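Local coordinates for elongation factor 1-beta (PDB 2YY3), which probably promotes the exchange of GDP for GTP on EF-1-alpha, regenerating the active factor for aminoacyl-tRNA delivery in Pyrococcus horikoshii, at residues Ser2-Val7 with Tyr56-Asp61; Val9-Pro14 with Glu84-Ser89. All blocks are in the same frame, centred on the assembly; numbering follows the deposited sequence.

Contact 1 (Ser2-Val7 with Tyr56-Asp61); sequences SDFNLV and YVLGRD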
loop_
_atom_site.group_PDB
_atom_site.type_symbol
_atom_site.label_atom_id
_atom_site.label_comp_id
_atom_site.label_asym_id
_atom_site.label_seq_id
_atom_site.Cartn_x
_atom_site.Cartn_y
_atom_site.Cartn_z
ATOM N N SER A 2 -6.209 -20.897 -7.410
ATOM C CA SER A 2 -6.623 -20.554 -6.035
ATOM C C SER A 2 -5.698 -19.722 -5.130
ATOM O O SER A 2 -6.147 -19.195 -4.106
ATOM C CB SER A 2 -7.023 -21.827 -5.269
ATOM O OG SER A 2 -8.038 -22.547 -5.949
ATOM N N ASP A 3 -4.424 -19.605 -5.480
ATOM C CA ASP A 3 -3.502 -18.841 -4.651
ATOM C C ASP A 3 -3.320 -17.403 -5.129
ATOM O O ASP A 3 -4.191 -16.837 -5.794
ATOM C CB ASP A 3 -2.134 -19.538 -4.610
ATOM C CG ASP A 3 -2.099 -20.724 -3.652
ATOM O OD1 ASP A 3 -1.012 -21.320 -3.477
ATOM O OD2 ASP A 3 -3.152 -21.053 -3.066
ATOM N N PHE A 4 -2.191 -16.819 -4.735
ATOM C CA PHE A 4 -1.788 -15.475 -5.129
ATOM C C PHE A 4 -0.435 -15.737 -5.791
ATOM O O PHE A 4 0.377 -16.480 -5.242
ATOM C CB PHE A 4 -1.574 -14.574 -3.908
ATOM C CG PHE A 4 -2.832 -13.946 -3.370
ATOM C CD1 PHE A 4 -3.534 -13.006 -4.120
ATOM C CD2 PHE A 4 -3.306 -14.288 -2.105
ATOM C CE1 PHE A 4 -4.691 -12.418 -3.617
ATOM C CE2 PHE A 4 -4.457 -13.711 -1.594
ATOM C CZ PHE A 4 -5.154 -12.772 -2.346
ATOM N N ASN A 5 -0.176 -15.156 -6.958
ATOM C CA ASN A 5 1.106 -15.402 -7.592
ATOM C C ASN A 5 1.899 -14.127 -7.836
ATOM O O ASN A 5 2.912 -14.125 -8.549
ATOM C CB ASN A 5 0.933 -16.184 -8.901
ATOM C CG ASN A 5 -0.095 -15.566 -9.831
ATOM O OD1 ASN A 5 -0.140 -14.354 -10.021
ATOM N ND2 ASN A 5 -0.914 -16.410 -10.433
ATOM N N LEU A 6 1.456 -13.046 -7.208
ATOM C CA LEU A 6 2.120 -11.764 -7.369
ATOM C C LEU A 6 2.047 -10.987 -6.082
ATOM O O LEU A 6 1.125 -11.183 -5.280
ATOM C CB LEU A 6 1.417 -10.952 -8.458
ATOM C CG LEU A 6 2.053 -10.675 -9.821
ATOM C CD1 LEU A 6 2.649 -11.940 -10.394
ATOM C CD2 LEU A 6 0.988 -10.095 -10.751
ATOM N N VAL A 7 3.031 -10.115 -5.883
ATOM C CA VAL A 7 3.065 -9.227 -4.731
ATOM C C VAL A 7 3.513 -7.874 -5.262
ATOM O O VAL A 7 4.479 -7.793 -6.007
ATOM C CB VAL A 7 4.079 -9.663 -3.628
ATOM C CG1 VAL A 7 5.503 -9.654 -4.173
ATOM C CG2 VAL A 7 3.999 -8.693 -2.441
ATOM N N TYR A 56 2.669 -4.592 1.267
ATOM C CA TYR A 56 2.964 -5.694 0.363
ATOM C C TYR A 56 1.610 -6.272 0.040
ATOM O O TYR A 56 1.080 -7.085 0.788
ATOM C CB TYR A 56 3.855 -6.747 1.036
ATOM C CG TYR A 56 5.237 -6.234 1.359
ATOM C CD1 TYR A 56 5.416 -5.178 2.259
ATOM C CD2 TYR A 56 6.366 -6.766 0.736
ATOM C CE1 TYR A 56 6.675 -4.670 2.525
ATOM C CE2 TYR A 56 7.634 -6.262 0.994
ATOM C CZ TYR A 56 7.780 -5.215 1.889
ATOM O OH TYR A 56 9.031 -4.703 2.160
ATOM N N VAL A 57 1.047 -5.824 -1.075
ATOM C CA VAL A 57 -0.272 -6.256 -1.499
ATOM C C VAL A 57 -0.215 -7.493 -2.394
ATOM O O VAL A 57 0.585 -7.558 -3.329
ATOM C CB VAL A 57 -0.981 -5.111 -2.242
ATOM C CG1 VAL A 57 -2.399 -5.516 -2.586
ATOM C CG2 VAL A 57 -0.960 -3.848 -1.376
ATOM N N LEU A 58 -1.076 -8.465 -2.095
ATOM C CA LEU A 58 -1.142 -9.725 -2.831
ATOM C C LEU A 58 -2.201 -9.690 -3.932
ATOM O O LEU A 58 -3.278 -9.127 -3.754
ATOM C CB LEU A 58 -1.451 -10.868 -1.860
ATOM C CG LEU A 58 -0.434 -11.099 -0.732
ATOM C CD1 LEU A 58 -1.078 -11.851 0.421
ATOM C CD2 LEU A 58 0.759 -11.875 -1.281
ATOM N N GLY A 59 -1.886 -10.300 -5.069
ATOM C CA GLY A 59 -2.815 -10.335 -6.188
ATOM C C GLY A 59 -2.461 -11.432 -7.178
ATOM O O GLY A 59 -1.703 -12.350 -6.849
ATOM N N ARG A 60 -3.000 -11.344 -8.389
ATOM C CA ARG A 60 -2.723 -12.361 -9.403
ATOM C C ARG A 60 -2.375 -11.728 -10.721
ATOM O O ARG A 60 -2.716 -10.578 -10.980
ATOM C CB ARG A 60 -3.924 -13.289 -9.599
ATOM C CG ARG A 60 -4.276 -14.123 -8.383
ATOM C CD ARG A 60 -5.454 -15.033 -8.665
ATOM N NE ARG A 60 -5.159 -16.010 -9.713
ATOM C CZ ARG A 60 -4.225 -16.952 -9.620
ATOM N NH1 ARG A 60 -3.484 -17.049 -8.523
ATOM N NH2 ARG A 60 -4.031 -17.799 -10.623
ATOM N N ASP A 61 -1.689 -12.493 -11.559
ATOM C CA ASP A 61 -1.274 -12.007 -12.860
ATOM C C ASP A 61 -2.351 -12.354 -13.880
ATOM O O ASP A 61 -2.140 -13.175 -14.762
ATOM C CB ASP A 61 0.057 -12.648 -13.236
ATOM C CG ASP A 61 0.722 -11.970 -14.409
ATOM O OD1 ASP A 61 0.519 -10.757 -14.588
ATOM O OD2 ASP A 61 1.473 -12.646 -15.142
#
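Gly59 O is gripped by two backbone donors, Asn5 N at 3.2 Å and Leu6 N at 3.3 Å, both weakly. Asn5 and Leu6 together face Gly59, a classic beta bulge; the straighter bond from Gly59 N to Leu6 O (3.1 Å) completes the pair, and the ladder continues with Val7 opposite Leu58. The chi1 of Asn5 (51°) sets CG between its own N and carbonyl carbon, which brings OD1 in front of Asp61 N at 2.9 Å, the donor lying on a lone pair in the carbonyl plane. Phe4 lays one ring face on Leu58, whose CB stands 3.7 Å from the ring centroid in a CH-pi contact. If an alanine replaced Phe4, the Leu58 CB would probably lose its aromatic cover and a gap would open beside the Gly59 backbone. A bend at chi3 of Arg60 (63°) swings NH1 back to Asp3 O for a weak bond (2.8 Å), while NE pairs with Glu62. Asn5 ND2 lies over one guanidinium face as a second donor, without a bond. At and just beyond the strand ends, regular pairing thus frays into bent bonds; even the one to the well-placed Asn5 lone pair has an N-H...O angle of 138°.

Contact 2 (Val9-Pro14 with Glu84-Ser89); sequences VIRVMP and EVETVS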
loop_
_atom_site.group_PDB
_atom_site.type_symbol
_atom_site.label_atom_id
_atom_site.label_comp_id
_atom_site.label_asym_id
_atom_site.label_seq_id
_atom_site.Cartn_x
_atom_site.Cartn_y
_atom_site.Cartn_z
ATOM N N VAL A 9 4.571 -4.039 -3.947
ATOM C CA VAL A 9 4.820 -3.254 -2.747
ATOM C C VAL A 9 4.599 -1.777 -3.033
ATOM O O VAL A 9 5.266 -1.180 -3.871
ATOM C CB VAL A 9 6.249 -3.570 -2.135
ATOM C CG1 VAL A 9 7.073 -4.379 -3.112
ATOM C CG2 VAL A 9 6.962 -2.300 -1.716
ATOM N N ILE A 10 3.608 -1.207 -2.355
ATOM C CA ILE A 10 3.263 0.192 -2.549
ATOM C C ILE A 10 3.791 1.041 -1.401
ATOM O O ILE A 10 3.579 0.731 -0.226
ATOM C CB ILE A 10 1.727 0.392 -2.648
ATOM C CG1 ILE A 10 1.147 -0.435 -3.797
ATOM C CG2 ILE A 10 1.410 1.839 -2.899
ATOM C CD1 ILE A 10 0.631 -1.776 -3.377
ATOM N N ARG A 11 4.482 2.117 -1.748
ATOM C CA ARG A 11 5.028 3.001 -0.743
ATOM C C ARG A 11 4.135 4.209 -0.612
ATOM O O ARG A 11 3.889 4.892 -1.592
ATOM C CB ARG A 11 6.422 3.459 -1.147
ATOM C CG ARG A 11 7.181 4.133 -0.019
ATOM C CD ARG A 11 8.631 4.403 -0.397
ATOM N NE ARG A 11 8.784 5.736 -0.954
ATOM C CZ ARG A 11 9.497 6.704 -0.387
ATOM N NH1 ARG A 11 10.133 6.485 0.760
ATOM N NH2 ARG A 11 9.559 7.896 -0.960
ATOM N N VAL A 12 3.634 4.478 0.586
ATOM C CA VAL A 12 2.796 5.655 0.760
ATOM C C VAL A 12 3.523 6.647 1.656
ATOM O O VAL A 12 4.040 6.285 2.708
ATOM C CB VAL A 12 1.386 5.310 1.368
ATOM C CG1 VAL A 12 0.961 3.893 0.962
ATOM C CG2 VAL A 12 1.394 5.471 2.884
HETATM N N MSE A 13 3.587 7.896 1.208
HETATM C CA MSE A 13 4.231 8.975 1.950
HETATM C C MSE A 13 3.157 9.870 2.558
HETATM O O MSE A 13 2.327 10.411 1.831
HETATM C CB MSE A 13 5.102 9.810 1.010
HETATM C CG MSE A 13 6.594 9.489 1.067
HETATM SE SE MSE A 13 7.386 9.842 2.822
HETATM C CE MSE A 13 7.417 11.774 2.749
ATOM N N PRO A 14 3.138 10.025 3.899
ATOM C CA PRO A 14 2.125 10.884 4.531
ATOM C C PRO A 14 2.355 12.362 4.191
ATOM O O PRO A 14 3.468 12.764 3.837
ATOM C CB PRO A 14 2.308 10.597 6.019
ATOM C CG PRO A 14 2.803 9.199 6.037
ATOM C CD PRO A 14 3.827 9.223 4.924
ATOM N N GLU A 84 2.811 5.046 -4.467
ATOM C CA GLU A 84 3.403 4.518 -5.687
ATOM C C GLU A 84 3.700 3.029 -5.562
ATOM O O GLU A 84 3.873 2.507 -4.457
ATOM C CB GLU A 84 4.704 5.258 -6.012
ATOM C CG GLU A 84 4.538 6.751 -6.199
ATOM C CD GLU A 84 3.734 7.109 -7.440
ATOM O OE1 GLU A 84 3.312 8.285 -7.549
ATOM O OE2 GLU A 84 3.530 6.226 -8.308
ATOM N N VAL A 85 3.740 2.346 -6.703
ATOM C CA VAL A 85 4.067 0.929 -6.735
ATOM C C VAL A 85 5.562 0.822 -7.022
ATOM O O VAL A 85 6.002 1.058 -8.142
ATOM C CB VAL A 85 3.286 0.200 -7.837
ATOM C CG1 VAL A 85 3.841 -1.206 -8.038
ATOM C CG2 VAL A 85 1.823 0.135 -7.466
ATOM N N GLU A 86 6.343 0.474 -6.007
ATOM C CA GLU A 86 7.788 0.360 -6.173
ATOM C C GLU A 86 8.201 -0.812 -7.073
ATOM O O GLU A 86 8.987 -0.636 -7.992
ATOM C CB GLU A 86 8.468 0.228 -4.805
ATOM C CG GLU A 86 8.214 1.380 -3.840
ATOM C CD GLU A 86 8.641 2.732 -4.395
ATOM O OE1 GLU A 86 8.081 3.149 -5.428
ATOM O OE2 GLU A 86 9.529 3.377 -3.796
ATOM N N THR A 87 7.703 -2.008 -6.783
ATOM C CA THR A 87 8.008 -3.186 -7.598
ATOM C C THR A 87 6.911 -4.211 -7.475
ATOM O O THR A 87 6.077 -4.153 -6.558
ATOM C CB THR A 87 9.330 -3.909 -7.201
ATOM O OG1 THR A 87 9.229 -4.411 -5.862
ATOM C CG2 THR A 87 10.499 -2.959 -7.292
ATOM N N VAL A 88 6.929 -5.147 -8.414
ATOM C CA VAL A 88 5.971 -6.236 -8.453
ATOM C C VAL A 88 6.771 -7.506 -8.621
ATOM O O VAL A 88 7.737 -7.534 -9.379
ATOM C CB VAL A 88 5.023 -6.113 -9.645
ATOM C CG1 VAL A 88 4.082 -7.330 -9.690
ATOM C CG2 VAL A 88 4.257 -4.817 -9.542
ATOM N N SER A 89 6.382 -8.564 -7.924
ATOM C CA SER A 89 7.125 -9.795 -8.052
ATOM C C SER A 89 6.264 -11.023 -8.019
ATOM O O SER A 89 5.183 -11.025 -7.444
ATOM C CB SER A 89 8.176 -9.895 -6.948
ATOM O OG SER A 89 8.712 -11.206 -6.903
#
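The Arg11 guanidinium and the Glu86 carboxylate have nearly parallel planes, 11° apart, yet OE2 lies well out of the guanidinium plane, 3.8 Å from Arg11 NE. This is a long salt bridge of charge alone, to which no N-H points; the stronger partner of Arg11 is Glu44, at NH1. One guanidinium face is covered by CG of the selenomethionine Met13, offset toward the rim. Below the charges, Arg11 CB packs on Glu86 CG at 3.8 Å. Arg11 and Glu84 exchange backbone bonds, Arg11 N to Glu84 O (2.8 Å) and Glu84 N to Arg11 O (3.1 Å). Further along, Val9 O receives Glu86 N while Val9 N gives to Thr87 O (3.0 Å); this shifted register and the helical backbone angles of Glu86 are consistent with a bulge in strand 80-90. On the other face of the sheet, Ile10 CG1 meets Val85 CG2 at 3.8 Å. The chi1 of Ile10 (-58°) turns CG1 anti to the carbonyl carbon and toward that meeting, and helix 67-76 covers the pair through Val70 and Phe67. Central strand 6-14 beside edge strand 80-90, in an antiparallel sheet of order 2-3-1-4 with helices packed against it, is the ferredoxin-like alpha/beta sandwich.

Strand 6-14 serves both contacts: contact 1 joins its start to strand 51-59, and contact 2 joins its later part to strand 80-90, its neighbour on the other side. Their centres are about 15 Å apart, and contact 2 lies nearer the centre of the chain (about 6 Å against about 14 Å, centre to centre). They meet directly where Val7 O and Ser89 N, 2.8 Å apart, probably form a hydrogen bond, and where Val57 CG2 packs on Ile10 CD1 at 3.3 Å. Because strand 6-14 lies between the other two, the contacts together span three adjacent strands of one sheet. As the assembly holds a single protein chain, without EF-1-alpha, neither contact can be assigned to an exchange surface.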